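Local coordinates for protein putative metallopeptidase (PDB 3IEH) that binds a zinc ion and is probably a metallohydrolase of the peptidase M14 family, perhaps acting as a metallocarboxypeptidase, at residues A[65-70]-A[99-104]; A[74-79]-A[124-129]. All blocks are in the same frame, centred on the assembly; numbering follows the deposited sequence.

In the fold
Both contacts draw on neighbouring parts of the chain. Interaction 1 pairs the entry and start of strand 68-73 with strand 102-106. Interaction 2 joins the loop just after strand 68-73 to the loop 124-129. Their centres lie about 26 Å apart, on opposite sides of the centre of the chain. Interaction 1 is only partly buried, with leucines inside and charged residues at its outer end. Its chemistry is backbone hydrogen bonding and apolar packing. Interaction 2 is buried and has no regular secondary structure. It combines packing of Phe75 with a side-chain hydrogen bond from His76, which binds zinc. One contact builds the sheet; the other belongs to the metal site.

Interaction 1 (A[65-70]-A[99-104]); sequences GLPSLL and ERVNLS
Leu69 and Leu103 form the middle of three parallel bridges between strands 68-73 and 102-106. With helix 81-91 between them in sequence, these strands make a beta-alpha-beta unit in the central mixed sheet. The axes of the short strand segments cross at 22°. Three backbone hydrogen bonds join them. Asn102 N donates to Pro67 O at 3.0 Å. Leu69 N returns a bond to Asn102 O, 3.2 Å long. Further in, Ser104 N reaches Leu69 O at 2.9 Å. Asn102 is thus gripped through both its N and its O.

At the inner end, Leu69 and Leu103 project from the same face of the sheet, where helix 253-271 packs on them. Leu69 CD1 also meets Val101 CG1 at 4.2 Å. Leu70 and Ser104 lie on the other face, under helix 155-162. With chi1 at 178° the Leu70 branch swings out beside its carbonyl carbon, which brings CD1 within 3.9 Å of Ser104 CB. Ser104 OG is bonded to Gln58, on the next strand of the sheet.

The loose side is at Glu99 and Arg100, which point away from 65-70 and are exposed to solvent. Glu99 forms a salt bridge with Lys63. Next to them the packing is close again, round Leu66, Pro67 and the buried Asn102. Leu66 is partly exposed. Its methyl branches come down on the backbone, not on another apolar side chain, and CD2 lies 3.2 Å from Glu99 O. Pro67 CD sits 3.6 Å from Arg100 O. Asn102 projects from the same face as Ser68, and its amide is turned toward the chain before Leu66. Its ND2 bonds to Lys63 O, while its OD1 lies 3.6 Å from Leu66 CD1.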
loop_
_atom_site.group_PDB
_atom_site.type_symbol
_atom_site.label_atom_id
_atom_site.label_comp_id
_atom_site.label_asym_id
_atom_site.label_seq_id
_atom_site.Cartn_x
_atom_site.Cartn_y
_atom_site.Cartn_z
ATOM N N GLY A 65 23.880 2.620 -3.968
ATOM C CA GLY A 65 23.722 2.806 -5.406
ATOM C C GLY A 65 22.348 2.434 -5.923
ATOM O O GLY A 65 22.022 2.766 -7.039
ATOM N N LEU A 66 21.545 1.745 -5.124
ATOM C CA LEU A 66 20.212 1.337 -5.540
ATOM C C LEU A 66 19.157 2.217 -4.892
ATOM O O LEU A 66 19.401 2.821 -3.840
ATOM C CB LEU A 66 19.959 -0.124 -5.185
ATOM C CG LEU A 66 20.839 -1.199 -5.853
ATOM C CD1 LEU A 66 20.521 -2.609 -5.281
ATOM C CD2 LEU A 66 20.701 -1.220 -7.408
ATOM N N PRO A 67 17.975 2.315 -5.527
ATOM C CA PRO A 67 16.901 3.104 -4.927
ATOM C C PRO A 67 16.247 2.365 -3.748
ATOM O O PRO A 67 16.176 1.147 -3.759
ATOM C CB PRO A 67 15.897 3.283 -6.071
ATOM C CG PRO A 67 16.199 2.188 -7.055
ATOM C CD PRO A 67 17.643 1.817 -6.877
ATOM N N SER A 68 15.793 3.103 -2.745
ATOM C CA SER A 68 15.132 2.508 -1.598
ATOM C C SER A 68 13.670 2.838 -1.764
ATOM O O SER A 68 13.287 4.020 -1.824
ATOM C CB SER A 68 15.713 3.045 -0.304
ATOM O OG SER A 68 17.123 2.796 -0.281
ATOM N N LEU A 69 12.896 1.772 -1.934
ATOM C CA LEU A 69 11.484 1.797 -2.284
ATOM C C LEU A 69 10.642 0.999 -1.263
ATOM O O LEU A 69 11.044 -0.077 -0.800
ATOM C CB LEU A 69 11.302 1.211 -3.684
ATOM C CG LEU A 69 12.034 1.955 -4.825
ATOM C CD1 LEU A 69 11.837 1.228 -6.162
ATOM C CD2 LEU A 69 11.573 3.410 -4.932
ATOM N N LEU A 70 9.482 1.558 -0.929
ATOM C CA LEU A 70 8.565 1.004 0.052
ATOM C C LEU A 70 7.216 0.718 -0.586
ATOM O O LEU A 70 6.643 1.601 -1.229
ATOM C CB LEU A 70 8.357 2.010 1.207
ATOM C CG LEU A 70 7.364 1.609 2.315
ATOM C CD1 LEU A 70 7.846 0.393 3.039
ATOM C CD2 LEU A 70 7.085 2.720 3.281
ATOM N N GLU A 99 19.123 -6.988 -6.283
ATOM C CA GLU A 99 20.260 -6.419 -6.945
ATOM C C GLU A 99 19.844 -5.160 -7.735
ATOM O O GLU A 99 20.687 -4.354 -8.105
ATOM C CB GLU A 99 20.928 -7.471 -7.838
ATOM C CG GLU A 99 21.724 -8.536 -7.043
ATOM C CD GLU A 99 22.757 -7.933 -6.075
ATOM O OE1 GLU A 99 23.550 -7.060 -6.494
ATOM O OE2 GLU A 99 22.773 -8.324 -4.890
ATOM N N ARG A 100 18.545 -4.990 -7.961
ATOM C CA ARG A 100 18.015 -3.852 -8.702
ATOM C C ARG A 100 17.478 -2.755 -7.743
ATOM O O ARG A 100 17.502 -1.557 -8.072
ATOM C CB ARG A 100 16.894 -4.319 -9.673
ATOM C CG ARG A 100 16.082 -3.157 -10.337
ATOM C CD ARG A 100 14.617 -3.485 -10.706
ATOM N NE ARG A 100 14.421 -3.876 -12.108
ATOM C CZ ARG A 100 14.492 -3.054 -13.162
ATOM N NH1 ARG A 100 14.798 -1.768 -13.015
ATOM N NH2 ARG A 100 14.278 -3.528 -14.385
ATOM N N VAL A 101 16.977 -3.181 -6.579
ATOM C CA VAL A 101 16.342 -2.308 -5.592
ATOM C C VAL A 101 16.595 -2.769 -4.149
ATOM O O VAL A 101 16.809 -3.955 -3.875
ATOM C CB VAL A 101 14.806 -2.286 -5.791
ATOM C CG1 VAL A 101 14.463 -1.917 -7.213
ATOM C CG2 VAL A 101 14.193 -3.644 -5.450
ATOM N N ASN A 102 16.563 -1.804 -3.237
ATOM C CA ASN A 102 16.533 -2.059 -1.815
ATOM C C ASN A 102 15.041 -1.967 -1.442
ATOM O O ASN A 102 14.519 -0.856 -1.238
ATOM C CB ASN A 102 17.312 -0.990 -1.079
ATOM C CG ASN A 102 18.771 -0.864 -1.555
ATOM O OD1 ASN A 102 19.432 -1.842 -1.916
ATOM N ND2 ASN A 102 19.278 0.349 -1.522
ATOM N N LEU A 103 14.353 -3.116 -1.387
ATOM C CA LEU A 103 12.907 -3.157 -1.156
ATOM C C LEU A 103 12.542 -3.342 0.309
ATOM O O LEU A 103 13.081 -4.216 1.000
ATOM C CB LEU A 103 12.236 -4.288 -1.941
ATOM C CG LEU A 103 10.699 -4.275 -1.979
ATOM C CD1 LEU A 103 10.170 -3.045 -2.707
ATOM C CD2 LEU A 103 10.200 -5.527 -2.643
ATOM N N SER A 104 11.593 -2.519 0.754
ATOM C CA SER A 104 11.033 -2.591 2.089
ATOM C C SER A 104 9.545 -2.805 1.887
ATOM O O SER A 104 8.986 -2.282 0.922
ATOM C CB SER A 104 11.313 -1.293 2.865
ATOM O OG SER A 104 12.711 -1.115 3.100
#

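Interaction 2 (A[74-79]-A[124-129]); sequences GFHGEE and GENPNR. With ZN (zinc ion), chain B.
Phe75, Asn128 and His76 have the most surface buried here. Asn128 ND2 lies over one face of the Phe75 ring, offset toward the rim and 3.9 Å above its plane. The amide is tilted 48° to the ring. Glu231 accepts a hydrogen bond from this ND2. Pro127 O lies near the ring edge, and Pro127 CG packs 3.4 Å from Phe75 O. That carbonyl is also bonded to Asn110.

His76 makes the polar link. Its NE2 donates to Asn126 OD1 at 2.6 Å, and the acceptor lies in the imidazole plane. The bond is bent, with 144° at the hydrogen. OD1 gets to the ring edge because the Asn126 side chain extends opposite its own backbone N (chi1 -179°). The same oxygen accepts from Asn128 N at 3.1 Å, closing an Asx turn. The two donors reach OD1 from opposite faces of the amide plane. Asn128 CB touches the ring as well, 3.5 Å from His76 NE2. Replacing Asn126 with an alanine would probably leave His76 NE2 without this acceptor and Asn128 N without its Asx-turn partner, so that the imidazole would be positioned mainly by the zinc.

On its other side the imidazole binds zinc through ND1 at 2.1 Å. Glu79 holds the metal with both carboxylate oxygens, and His170 and a water complete the set. Asn126 is thus a second-shell residue, and its bond to NE2 probably works with the zinc bond at ND1 to set the turn of the imidazole. The spacing of His76 and Glu79, with His170 much later in the chain, is the His-x-x-Glu plus His zinc site of M14 metallopeptidases.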
loop_
_atom_site.group_PDB
_atom_site.type_symbol
_atom_site.label_atom_id
_atom_site.label_comp_id
_atom_site.label_asym_id
_atom_site.label_seq_id
_atom_site.Cartn_x
_atom_site.Cartn_y
_atom_site.Cartn_z
ATOM N N GLY A 74 -2.861 -2.852 2.923
ATOM C CA GLY A 74 -3.682 -3.267 4.039
ATOM C C GLY A 74 -3.894 -2.279 5.170
ATOM O O GLY A 74 -4.081 -2.699 6.322
ATOM N N PHE A 75 -3.870 -0.982 4.858
ATOM C CA PHE A 75 -4.280 0.033 5.826
ATOM C C PHE A 75 -5.753 -0.114 6.109
ATOM O O PHE A 75 -6.193 0.171 7.208
ATOM C CB PHE A 75 -4.033 1.449 5.300
ATOM C CG PHE A 75 -2.615 1.882 5.402
ATOM C CD1 PHE A 75 -1.723 1.622 4.373
ATOM C CD2 PHE A 75 -2.160 2.518 6.550
ATOM C CE1 PHE A 75 -0.377 2.014 4.476
ATOM C CE2 PHE A 75 -0.816 2.921 6.663
ATOM C CZ PHE A 75 0.070 2.665 5.635
ATOM N N HIS A 76 -6.521 -0.535 5.101
ATOM C CA HIS A 76 -7.955 -0.708 5.247
ATOM C C HIS A 76 -8.322 -2.155 5.016
ATOM O O HIS A 76 -8.031 -2.691 3.951
ATOM C CB HIS A 76 -8.683 0.207 4.280
ATOM C CG HIS A 76 -8.453 1.657 4.554
ATOM N ND1 HIS A 76 -8.120 2.557 3.569
ATOM C CD2 HIS A 76 -8.479 2.358 5.709
ATOM C CE1 HIS A 76 -7.972 3.757 4.104
ATOM N NE2 HIS A 76 -8.178 3.661 5.402
ATOM N N GLY A 77 -8.997 -2.760 6.003
ATOM C CA GLY A 77 -9.214 -4.213 6.057
ATOM C C GLY A 77 -10.090 -4.817 4.990
ATOM O O GLY A 77 -10.012 -6.027 4.736
ATOM N N GLU A 78 -10.934 -3.991 4.367
ATOM C CA GLU A 78 -11.787 -4.466 3.266
ATOM C C GLU A 78 -11.071 -4.438 1.905
ATOM O O GLU A 78 -11.598 -4.911 0.915
ATOM C CB GLU A 78 -13.100 -3.675 3.199
ATOM C CG GLU A 78 -13.136 -2.395 2.360
ATOM C CD GLU A 78 -12.459 -1.203 3.001
ATOM O OE1 GLU A 78 -11.558 -1.428 3.824
ATOM O OE2 GLU A 78 -12.841 -0.040 2.686
ATOM N N GLU A 79 -9.878 -3.868 1.861
ATOM C CA GLU A 79 -9.150 -3.683 0.621
ATOM C C GLU A 79 -8.085 -4.762 0.519
ATOM O O GLU A 79 -6.888 -4.480 0.403
ATOM C CB GLU A 79 -8.563 -2.289 0.639
ATOM C CG GLU A 79 -9.668 -1.241 0.888
ATOM C CD GLU A 79 -9.155 0.173 0.986
ATOM O OE1 GLU A 79 -7.907 0.405 0.879
ATOM O OE2 GLU A 79 -10.014 1.057 1.184
ATOM N N GLY A 124 -12.092 0.840 15.961
ATOM C CA GLY A 124 -12.796 1.957 15.320
ATOM C C GLY A 124 -11.884 3.088 14.856
ATOM O O GLY A 124 -12.342 4.215 14.662
ATOM N N GLU A 125 -10.606 2.780 14.636
ATOM C CA GLU A 125 -9.643 3.767 14.151
ATOM C C GLU A 125 -9.386 3.522 12.664
ATOM O O GLU A 125 -9.555 2.404 12.201
ATOM C CB GLU A 125 -8.314 3.638 14.881
ATOM C CG GLU A 125 -8.419 3.638 16.362
ATOM C CD GLU A 125 -7.090 3.397 17.067
ATOM O OE1 GLU A 125 -6.277 2.580 16.579
ATOM O OE2 GLU A 125 -6.880 4.037 18.123
ATOM N N ASN A 126 -8.963 4.574 11.949
ATOM C CA ASN A 126 -8.601 4.517 10.528
ATOM C C ASN A 126 -7.096 4.593 10.420
ATOM O O ASN A 126 -6.518 5.679 10.553
ATOM C CB ASN A 126 -9.228 5.676 9.748
ATOM C CG ASN A 126 -8.887 5.640 8.246
ATOM O OD1 ASN A 126 -8.067 4.821 7.773
ATOM N ND2 ASN A 126 -9.509 6.541 7.492
ATOM N N PRO A 127 -6.441 3.449 10.165
ATOM C CA PRO A 127 -4.990 3.459 10.242
ATOM C C PRO A 127 -4.276 4.368 9.227
ATOM O O PRO A 127 -3.125 4.699 9.432
ATOM C CB PRO A 127 -4.620 1.987 10.035
ATOM C CG PRO A 127 -5.844 1.224 10.442
ATOM C CD PRO A 127 -6.968 2.082 9.987
ATOM N N ASN A 128 -4.969 4.788 8.175
ATOM C CA ASN A 128 -4.380 5.597 7.109
ATOM C C ASN A 128 -4.475 7.110 7.316
ATOM O O ASN A 128 -4.076 7.851 6.437
ATOM C CB ASN A 128 -5.065 5.246 5.787
ATOM C CG ASN A 128 -4.331 5.797 4.551
ATOM O OD1 ASN A 128 -4.963 6.183 3.566
ATOM N ND2 ASN A 128 -3.013 5.835 4.608
ATOM N N ARG A 129 -5.003 7.581 8.439
ATOM C CA ARG A 129 -5.041 9.019 8.691
ATOM C C ARG A 129 -4.269 9.404 9.978
ATOM O O ARG A 129 -3.680 8.544 10.673
ATOM C CB ARG A 129 -6.506 9.507 8.730
ATOM C CG ARG A 129 -7.288 9.126 9.994
ATOM C CD ARG A 129 -8.782 9.579 9.949
ATOM N NE ARG A 129 -8.933 11.026 10.060
ATOM C CZ ARG A 129 -10.077 11.695 9.928
ATOM N NH1 ARG A 129 -11.221 11.076 9.682
ATOM N NH2 ARG A 129 -10.074 13.013 10.060
HETATM ZN ZN ZN B . -8.078 2.585 1.442
HETATM O O HOH W 1 -8.646 4.296 0.005
#